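Local atomic coordinates of DnaK Suppressor (Chlamydia trachomatis, PDB entry 6PTG), a protein that probably binds RNA polymerase and regulates transcription, as a chlamydial member of the DksA/TraR family. Residues C96-E101 and A114-K119; T21-M26 and A110-T115; E25-L30 and Q80-L85. One frame throughout, in Å; residues are numbered along the deposited sequence.

Contact 1. Residues C96-E101 and A114-K119; sequences CDVSGE and ATMTVK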
loop_
_atom_site.group_PDB
_atom_site.type_symbol
_atom_site.label_atom_id
_atom_site.label_comp_id
_atom_site.label_asym_id
_atom_site.label_seq_id
_atom_site.Cartn_x
_atom_site.Cartn_y
_atom_site.Cartn_z
ATOM N N CYS B 96 2.326 -7.303 3.227
ATOM C CA CYS B 96 1.487 -6.116 3.199
ATOM C C CYS B 96 1.803 -5.250 1.977
ATOM O O CYS B 96 2.958 -4.885 1.738
ATOM C CB CYS B 96 1.689 -5.327 4.494
ATOM S SG CYS B 96 0.710 -3.841 4.651
ATOM N N ASP B 97 0.767 -4.931 1.193
ATOM C CA ASP B 97 0.930 -4.080 0.016
ATOM C C ASP B 97 1.406 -2.674 0.367
ATOM O O ASP B 97 1.966 -1.990 -0.496
ATOM C CB ASP B 97 -0.385 -3.989 -0.768
ATOM C CG ASP B 97 -0.554 -5.114 -1.779
ATOM O OD1 ASP B 97 0.379 -5.929 -1.950
ATOM O OD2 ASP B 97 -1.637 -5.186 -2.398
ATOM N N VAL B 98 1.161 -2.210 1.589
ATOM C CA VAL B 98 1.541 -0.857 1.985
ATOM C C VAL B 98 2.933 -0.826 2.594
ATOM O O VAL B 98 3.784 -0.031 2.189
ATOM C CB VAL B 98 0.495 -0.271 2.957
ATOM C CG1 VAL B 98 0.997 1.033 3.533
ATOM C CG2 VAL B 98 -0.827 -0.067 2.256
ATOM N N SER B 99 3.193 -1.694 3.569
ATOM C CA SER B 99 4.412 -1.635 4.358
ATOM C C SER B 99 5.407 -2.739 4.055
ATOM O O SER B 99 6.576 -2.612 4.434
ATOM C CB SER B 99 4.069 -1.702 5.852
ATOM O OG SER B 99 3.487 -2.964 6.168
ATOM N N GLY B 100 4.986 -3.806 3.379
ATOM C CA GLY B 100 5.834 -4.965 3.216
ATOM C C GLY B 100 5.983 -5.827 4.450
ATOM O O GLY B 100 6.770 -6.783 4.422
ATOM N N GLU B 101 5.268 -5.516 5.534
ATOM C CA GLU B 101 5.309 -6.331 6.739
ATOM C C GLU B 101 4.551 -7.637 6.516
ATOM O O GLU B 101 3.657 -7.734 5.670
ATOM C CB GLU B 101 4.681 -5.590 7.920
ATOM C CG GLU B 101 5.516 -4.502 8.567
ATOM C CD GLU B 101 4.662 -3.547 9.403
ATOM O OE1 GLU B 101 3.487 -3.874 9.691
ATOM O OE2 GLU B 101 5.167 -2.468 9.774
ATOM N N ALA B 114 -7.066 -10.695 2.873
ATOM C CA ALA B 114 -6.325 -9.612 3.502
ATOM C C ALA B 114 -5.032 -9.380 2.740
ATOM O O ALA B 114 -4.215 -10.295 2.601
ATOM C CB ALA B 114 -6.030 -9.952 4.960
ATOM N N THR B 115 -4.867 -8.171 2.207
ATOM C CA THR B 115 -3.672 -7.792 1.466
ATOM C C THR B 115 -2.830 -6.753 2.188
ATOM O O THR B 115 -1.763 -6.389 1.697
ATOM C CB THR B 115 -4.052 -7.271 0.083
ATOM O OG1 THR B 115 -4.917 -6.140 0.231
ATOM C CG2 THR B 115 -4.749 -8.351 -0.715
ATOM N N MET B 116 -3.268 -6.286 3.352
ATOM C CA MET B 116 -2.529 -5.310 4.131
ATOM C C MET B 116 -2.586 -5.720 5.595
ATOM O O MET B 116 -3.492 -6.440 6.020
ATOM C CB MET B 116 -3.111 -3.899 3.956
ATOM C CG MET B 116 -3.140 -3.409 2.531
ATOM S SD MET B 116 -4.133 -1.929 2.355
ATOM C CE MET B 116 -5.753 -2.664 2.116
ATOM N N THR B 117 -1.622 -5.242 6.373
ATOM C CA THR B 117 -1.762 -5.359 7.810
ATOM C C THR B 117 -2.940 -4.504 8.262
ATOM O O THR B 117 -3.448 -3.665 7.513
ATOM C CB THR B 117 -0.475 -4.935 8.523
ATOM O OG1 THR B 117 -0.189 -3.555 8.253
ATOM C CG2 THR B 117 0.696 -5.803 8.088
ATOM N N VAL B 118 -3.398 -4.733 9.495
ATOM C CA VAL B 118 -4.535 -3.963 9.996
ATOM C C VAL B 118 -4.194 -2.479 10.039
ATOM O O VAL B 118 -4.959 -1.634 9.559
ATOM C CB VAL B 118 -4.974 -4.482 11.372
ATOM C CG1 VAL B 118 -6.061 -3.594 11.927
ATOM C CG2 VAL B 118 -5.453 -5.904 11.245
ATOM N N LYS B 119 -3.021 -2.145 10.579
ATOM C CA LYS B 119 -2.600 -0.750 10.638
ATOM C C LYS B 119 -2.481 -0.135 9.244
ATOM O O LYS B 119 -2.797 1.044 9.050
ATOM C CB LYS B 119 -1.277 -0.641 11.391
ATOM C CG LYS B 119 -1.410 -0.697 12.898
ATOM C CD LYS B 119 -0.043 -0.615 13.546
ATOM C CE LYS B 119 -0.141 -0.319 15.028
ATOM N NZ LYS B 119 1.204 -0.042 15.612
#

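Contact 2. Residues T21-M26 and A110-T115; sequences TRLLEM and AIPYAT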
loop_
_atom_site.group_PDB
_atom_site.type_symbol
_atom_site.label_atom_id
_atom_site.label_comp_id
_atom_site.label_asym_id
_atom_site.label_seq_id
_atom_site.Cartn_x
_atom_site.Cartn_y
_atom_site.Cartn_z
ATOM N N THR B 21 -7.558 -21.802 -3.265
ATOM C CA THR B 21 -8.827 -22.506 -3.424
ATOM C C THR B 21 -9.957 -21.784 -2.695
ATOM O O THR B 21 -11.063 -21.650 -3.232
ATOM C CB THR B 21 -8.703 -23.946 -2.928
ATOM O OG1 THR B 21 -7.702 -24.636 -3.690
ATOM C CG2 THR B 21 -10.030 -24.666 -3.085
ATOM N N ARG B 22 -9.701 -21.310 -1.471
ATOM C CA ARG B 22 -10.718 -20.552 -0.751
ATOM C C ARG B 22 -11.089 -19.277 -1.496
ATOM O O ARG B 22 -12.272 -18.935 -1.600
ATOM C CB ARG B 22 -10.231 -20.209 0.658
ATOM C CG ARG B 22 -9.999 -21.393 1.574
ATOM C CD ARG B 22 -9.515 -20.929 2.943
ATOM N NE ARG B 22 -10.457 -20.023 3.590
ATOM C CZ ARG B 22 -10.185 -19.339 4.700
ATOM N NH1 ARG B 22 -9.001 -19.468 5.281
ATOM N NH2 ARG B 22 -11.092 -18.528 5.233
ATOM N N LEU B 23 -10.092 -18.559 -2.020
ATOM C CA LEU B 23 -10.363 -17.279 -2.669
ATOM C C LEU B 23 -11.153 -17.454 -3.963
ATOM O O LEU B 23 -12.076 -16.682 -4.238
ATOM C CB LEU B 23 -9.054 -16.533 -2.924
ATOM C CG LEU B 23 -8.377 -15.957 -1.679
ATOM C CD1 LEU B 23 -6.968 -15.500 -1.986
ATOM C CD2 LEU B 23 -9.192 -14.806 -1.109
ATOM N N LEU B 24 -10.807 -18.451 -4.776
ATOM C CA LEU B 24 -11.573 -18.680 -5.996
ATOM C C LEU B 24 -13.014 -19.065 -5.676
ATOM O O LEU B 24 -13.942 -18.675 -6.394
ATOM C CB LEU B 24 -10.899 -19.757 -6.849
ATOM C CG LEU B 24 -9.532 -19.404 -7.445
ATOM C CD1 LEU B 24 -8.853 -20.622 -8.051
ATOM C CD2 LEU B 24 -9.680 -18.298 -8.481
ATOM N N GLU B 25 -13.221 -19.823 -4.596
ATOM C CA GLU B 25 -14.573 -20.184 -4.180
ATOM C C GLU B 25 -15.375 -18.963 -3.738
ATOM O O GLU B 25 -16.576 -18.878 -4.017
ATOM C CB GLU B 25 -14.523 -21.241 -3.079
ATOM C CG GLU B 25 -14.719 -22.660 -3.584
ATOM C CD GLU B 25 -14.153 -23.704 -2.639
ATOM O OE1 GLU B 25 -13.798 -23.343 -1.494
ATOM O OE2 GLU B 25 -14.086 -24.890 -3.035
ATOM N N MET B 26 -14.743 -18.024 -3.019
ATOM C CA MET B 26 -15.447 -16.801 -2.637
ATOM C C MET B 26 -15.806 -15.966 -3.854
ATOM O O MET B 26 -16.911 -15.415 -3.934
ATOM C CB MET B 26 -14.607 -15.956 -1.681
ATOM C CG MET B 26 -14.193 -16.632 -0.400
ATOM S SD MET B 26 -13.501 -15.410 0.733
ATOM C CE MET B 26 -14.682 -14.073 0.543
ATOM N N ALA B 110 -8.487 -16.119 8.996
ATOM C CA ALA B 110 -9.839 -15.601 9.156
ATOM C C ALA B 110 -10.276 -14.809 7.930
ATOM O O ALA B 110 -11.434 -14.901 7.507
ATOM C CB ALA B 110 -9.923 -14.736 10.420
ATOM N N ILE B 111 -9.371 -14.015 7.365
ATOM C CA ILE B 111 -9.654 -13.162 6.212
ATOM C C ILE B 111 -8.687 -13.511 5.085
ATOM O O ILE B 111 -7.628 -12.876 4.967
ATOM C CB ILE B 111 -9.540 -11.675 6.576
ATOM C CG1 ILE B 111 -10.265 -11.380 7.886
ATOM C CG2 ILE B 111 -10.122 -10.829 5.473
ATOM C CD1 ILE B 111 -10.302 -9.913 8.229
ATOM N N PRO B 112 -8.995 -14.503 4.240
ATOM C CA PRO B 112 -8.021 -14.917 3.216
ATOM C C PRO B 112 -7.743 -13.859 2.154
ATOM O O PRO B 112 -6.741 -13.988 1.441
ATOM C CB PRO B 112 -8.666 -16.174 2.609
ATOM C CG PRO B 112 -10.131 -16.001 2.860
ATOM C CD PRO B 112 -10.219 -15.324 4.197
ATOM N N TYR B 113 -8.579 -12.823 2.027
ATOM C CA TYR B 113 -8.363 -11.735 1.076
ATOM C C TYR B 113 -7.664 -10.528 1.701
ATOM O O TYR B 113 -7.673 -9.441 1.119
ATOM C CB TYR B 113 -9.684 -11.311 0.429
ATOM C CG TYR B 113 -10.793 -10.995 1.409
ATOM C CD1 TYR B 113 -10.917 -9.727 1.969
ATOM C CD2 TYR B 113 -11.721 -11.966 1.767
ATOM C CE1 TYR B 113 -11.929 -9.437 2.864
ATOM C CE2 TYR B 113 -12.738 -11.684 2.660
ATOM C CZ TYR B 113 -12.837 -10.419 3.207
ATOM O OH TYR B 113 -13.853 -10.142 4.095
ATOM N N ALA B 114 -7.066 -10.695 2.873
ATOM C CA ALA B 114 -6.325 -9.612 3.502
ATOM C C ALA B 114 -5.032 -9.380 2.740
ATOM O O ALA B 114 -4.215 -10.295 2.601
ATOM C CB ALA B 114 -6.030 -9.952 4.960
ATOM N N THR B 115 -4.867 -8.171 2.207
ATOM C CA THR B 115 -3.672 -7.792 1.466
ATOM C C THR B 115 -2.830 -6.753 2.188
ATOM O O THR B 115 -1.763 -6.389 1.697
ATOM C CB THR B 115 -4.052 -7.271 0.083
ATOM O OG1 THR B 115 -4.917 -6.140 0.231
ATOM C CG2 THR B 115 -4.749 -8.351 -0.715
#

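Contact 3. Residues E25-L30 and Q80-L85; sequences EMKAKL and QIDRAL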
loop_
_atom_site.group_PDB
_atom_site.type_symbol
_atom_site.label_atom_id
_atom_site.label_comp_id
_atom_site.label_asym_id
_atom_site.label_seq_id
_atom_site.Cartn_x
_atom_site.Cartn_y
_atom_site.Cartn_z
ATOM N N GLU B 25 -13.221 -19.823 -4.596
ATOM C CA GLU B 25 -14.573 -20.184 -4.180
ATOM C C GLU B 25 -15.375 -18.963 -3.738
ATOM O O GLU B 25 -16.576 -18.878 -4.017
ATOM C CB GLU B 25 -14.523 -21.241 -3.079
ATOM C CG GLU B 25 -14.719 -22.660 -3.584
ATOM C CD GLU B 25 -14.153 -23.704 -2.639
ATOM O OE1 GLU B 25 -13.798 -23.343 -1.494
ATOM O OE2 GLU B 25 -14.086 -24.890 -3.035
ATOM N N MET B 26 -14.743 -18.024 -3.019
ATOM C CA MET B 26 -15.447 -16.801 -2.637
ATOM C C MET B 26 -15.806 -15.966 -3.854
ATOM O O MET B 26 -16.911 -15.415 -3.934
ATOM C CB MET B 26 -14.607 -15.956 -1.681
ATOM C CG MET B 26 -14.193 -16.632 -0.400
ATOM S SD MET B 26 -13.501 -15.410 0.733
ATOM C CE MET B 26 -14.682 -14.073 0.543
ATOM N N LYS B 27 -14.878 -15.852 -4.806
ATOM C CA LYS B 27 -15.149 -15.094 -6.020
ATOM C C LYS B 27 -16.320 -15.692 -6.785
ATOM O O LYS B 27 -17.155 -14.959 -7.328
ATOM C CB LYS B 27 -13.892 -15.051 -6.890
ATOM C CG LYS B 27 -13.971 -14.085 -8.058
ATOM C CD LYS B 27 -12.706 -14.113 -8.901
ATOM C CE LYS B 27 -12.822 -13.159 -10.083
ATOM N NZ LYS B 27 -11.628 -13.201 -10.968
ATOM N N ALA B 28 -16.410 -17.024 -6.823
ATOM C CA ALA B 28 -17.508 -17.667 -7.538
ATOM C C ALA B 28 -18.819 -17.543 -6.768
ATOM O O ALA B 28 -19.885 -17.393 -7.376
ATOM C CB ALA B 28 -17.173 -19.134 -7.809
ATOM N N LYS B 29 -18.768 -17.611 -5.434
ATOM C CA LYS B 29 -19.990 -17.460 -4.651
ATOM C C LYS B 29 -20.525 -16.034 -4.701
ATOM O O LYS B 29 -21.722 -15.829 -4.471
ATOM C CB LYS B 29 -19.763 -17.886 -3.197
ATOM N N LEU B 30 -19.672 -15.048 -4.995
ATOM C CA LEU B 30 -20.121 -13.665 -5.097
ATOM C C LEU B 30 -20.644 -13.296 -6.477
ATOM O O LEU B 30 -21.321 -12.270 -6.607
ATOM C CB LEU B 30 -18.987 -12.702 -4.736
ATOM C CG LEU B 30 -18.970 -12.143 -3.313
ATOM C CD1 LEU B 30 -18.809 -13.249 -2.269
ATOM C CD2 LEU B 30 -17.876 -11.100 -3.191
ATOM N N GLN B 80 -10.660 -6.706 -3.534
ATOM C CA GLN B 80 -9.717 -7.302 -2.587
ATOM C C GLN B 80 -9.428 -8.763 -2.912
ATOM O O GLN B 80 -8.273 -9.202 -2.835
ATOM C CB GLN B 80 -10.248 -7.170 -1.159
ATOM C CG GLN B 80 -9.529 -6.121 -0.318
ATOM C CD GLN B 80 -10.269 -5.799 0.973
ATOM O OE1 GLN B 80 -11.448 -5.432 0.955
ATOM N NE2 GLN B 80 -9.575 -5.931 2.101
ATOM N N ILE B 81 -10.459 -9.537 -3.262
ATOM C CA ILE B 81 -10.259 -10.951 -3.581
ATOM C C ILE B 81 -9.357 -11.097 -4.801
ATOM O O ILE B 81 -8.424 -11.909 -4.812
ATOM C CB ILE B 81 -11.615 -11.652 -3.787
ATOM C CG1 ILE B 81 -12.328 -11.846 -2.447
ATOM C CG2 ILE B 81 -11.437 -12.996 -4.488
ATOM C CD1 ILE B 81 -13.798 -12.176 -2.581
ATOM N N ASP B 82 -9.635 -10.322 -5.855
ATOM C CA ASP B 82 -8.790 -10.346 -7.048
ATOM C C ASP B 82 -7.346 -9.975 -6.724
ATOM O O ASP B 82 -6.409 -10.590 -7.247
ATOM C CB ASP B 82 -9.361 -9.407 -8.110
ATOM C CG ASP B 82 -10.552 -10.006 -8.839
ATOM O OD1 ASP B 82 -10.608 -11.245 -8.962
ATOM O OD2 ASP B 82 -11.424 -9.238 -9.298
ATOM N N ARG B 83 -7.144 -8.956 -5.881
ATOM C CA ARG B 83 -5.788 -8.560 -5.504
ATOM C C ARG B 83 -5.084 -9.653 -4.713
ATOM O O ARG B 83 -3.898 -9.928 -4.939
ATOM C CB ARG B 83 -5.821 -7.257 -4.704
ATOM C CG ARG B 83 -4.452 -6.813 -4.209
ATOM C CD ARG B 83 -3.444 -6.757 -5.358
ATOM N NE ARG B 83 -2.068 -6.620 -4.884
ATOM C CZ ARG B 83 -0.999 -6.905 -5.617
ATOM N NH1 ARG B 83 -1.149 -7.352 -6.857
ATOM N NH2 ARG B 83 0.216 -6.761 -5.107
ATOM N N ALA B 84 -5.795 -10.291 -3.779
ATOM C CA ALA B 84 -5.205 -11.403 -3.040
ATOM C C ALA B 84 -4.804 -12.533 -3.981
ATOM O O ALA B 84 -3.747 -13.151 -3.806
ATOM C CB ALA B 84 -6.177 -11.900 -1.968
ATOM N N LEU B 85 -5.630 -12.806 -4.997
ATOM C CA LEU B 85 -5.286 -13.821 -5.987
ATOM C C LEU B 85 -4.060 -13.413 -6.799
ATOM O O LEU B 85 -3.203 -14.255 -7.093
ATOM C CB LEU B 85 -6.478 -14.084 -6.904
ATOM C CG LEU B 85 -7.617 -14.894 -6.284
ATOM C CD1 LEU B 85 -8.861 -14.882 -7.160
ATOM C CD2 LEU B 85 -7.157 -16.323 -6.021
#

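Contact 1. Residues C96-E101 and A114-K119
Cys96 and Thr117 meet through sulfur: the backbone N of Thr117 donates to Cys96 SG at 3.2 Å, with an N-H...S angle of 167°. Both segments belong to a DksA/TraR C4-type zinc-finger region. Cys96-x-x-Ser99 and Thr117-x-x-Ser120 have the spacing of its two cysteine pairs, but only one of the four positions is a cysteine, consistent with a finger closed by hydrogen bonds rather than by metal. A bond between the two backbones, from Asp97 N to Thr115 O at 3.0 Å, is nearly straight and runs close to the line of the carbonyl bond. The two bonds flank Met116, whose CA lies 4.2 Å from that of Cys96.

Side chains fill in around these bonds. Val98 CG2 rests 3.8 Å from Met116 SD as the two side chains cross obliquely, and Glu101 crosses Thr117 at about a right angle, its OE1 lying 3.8 Å from the methyl CG2. Ile111 of the second subunit packs against Val98, whose carbonyl O also accepts from Arg107 NH1 of that subunit.

The turn that carries the sulfur positions it. With chi1 at -179°, SG swings away from Cys96 N and faces the amides that follow, accepting from Ser99 N and, weakly, from Val98 N, as in the knuckles of zinc fingers. Farther out, Asp97 makes salt bridges with Arg83 and Lys87 of helix 72-89, while Thr117 stands at the N-cap of helix 118-129, its OG1 also hydrogen-bonded to Ser120 OG. In the loop, Ser99 OG accepts from Glu101 N at 3.2 Å, forming an ST turn.

Contact 2. Residues T21-M26 and A110-T115
Arg22 lays its flat guanidinium against the aliphatic ring of Pro112. Pro112 CG sits 3.6 Å above one face of the guanidinium plane, offset toward its rim, and Arg22 NH2 approaches Pro112 CD to 3.5 Å. The bend at chi3 (58°) turns the end of the arginine across the proline at about a right angle. Its polar end is held nearby: Arg22 NH1 is hydrogen-bonded to Met109 O, at the end of helix 105-110.

The proline belongs to a type I beta turn from Ile111 to Ala114, closed by Ala114 N to Ile111 O at 3.1 Å. This turn links helix 105-110 to the loop leading into helix 118-129, and here it is pressed against helix 13-33, one of the two long helices of the DksA-like fold.

Apolar contacts occupy the rest. Leu23 CD2 reaches the turn between its two central residues, 4.0 Å from Pro112 CB and 3.9 Å from Tyr113 CB. It also comes close to Pro112 O, an acceptor whose hydrogen bond is supplied by Tyr93 OH.

A Met-aromatic contact completes the set. Met26 SD stands 5.2 Å from the centroid of the Tyr113 ring and 80° off its normal, hence at the ring edge, while the methyl CE touches Tyr113 CE2 at 3.7 Å. Ile111 CG2 lies over one face of the same ring.

Contact 3. Residues E25-L30 and Q80-L85
Lys27 and Asp82 form a salt bridge at the surface, NZ to OD1 at 3.0 Å, although as a hydrogen bond it is weak by its geometry. One carboxylate oxygen does the work: the Lys27 CE methylene also lies beside OD1, whereas Lys27 NZ is 4.3 Å from Asp82 OD2. The lysine chain is fully extended, with CG opposite the backbone N (chi1 -170°), and this carries the ammonium across to the neighbouring helix, the lysine and aspartate side chains crossing at about a right angle.

The bridge spans two antiparallel helices, parts of helix 13-33 and helix 72-89. Over these short segments the axes come within 10.3 Å and make an angle of 153° between their N-to-C directions. Such a pair of long helices running in opposite directions is consistent with the helical hairpin of DksA-type proteins; residues 35-70, which would connect them, are missing from the model.

Next to the charged pair, Ile81 is the buried residue at which the hydrophobic contacts converge. Its two branches divide the task. CG2 faces the root of the lysine, 4.0 Å from Lys27 CB, close to where the backbones come nearest, Lys27 CA to Ile81 CA at 6.9 Å. CD1 reaches toward Met26, touching its methyl CE at 3.8 Å and lying near its CB as well. Looser neighbours extend this layer: Leu30 CD2 is 4.3 Å from Ile81 CD1, and Leu85 CD1 is the same distance from Lys27 CD. Leu30, from helix 13-33, also packs on Leu77 and Leu78 of helix 72-89.

Contacts 2 and 3 are neighbours, their centres about 6 Å apart, and both start on helix 13-33, where they share Glu25 and Met26. Leu23 of contact 2 packs on Ala84 and Leu85 of contact 3, and Tyr113 CA of the loop lies 3.8 Å from Ala84 CB, so loop and both helices meet there. Contact 1 lies about 15 Å from contact 2 and 18 Å from contact 3 between centres. It follows contact 3 along the chain and ends on the same loop as contact 2, sharing Ala114 and Thr115. A salt bridge from Asp97 OD2 to Arg83 NE, 2.9 Å, ties it to helix 72-89. The finger-like region thus joins the hairpin by loop and charge.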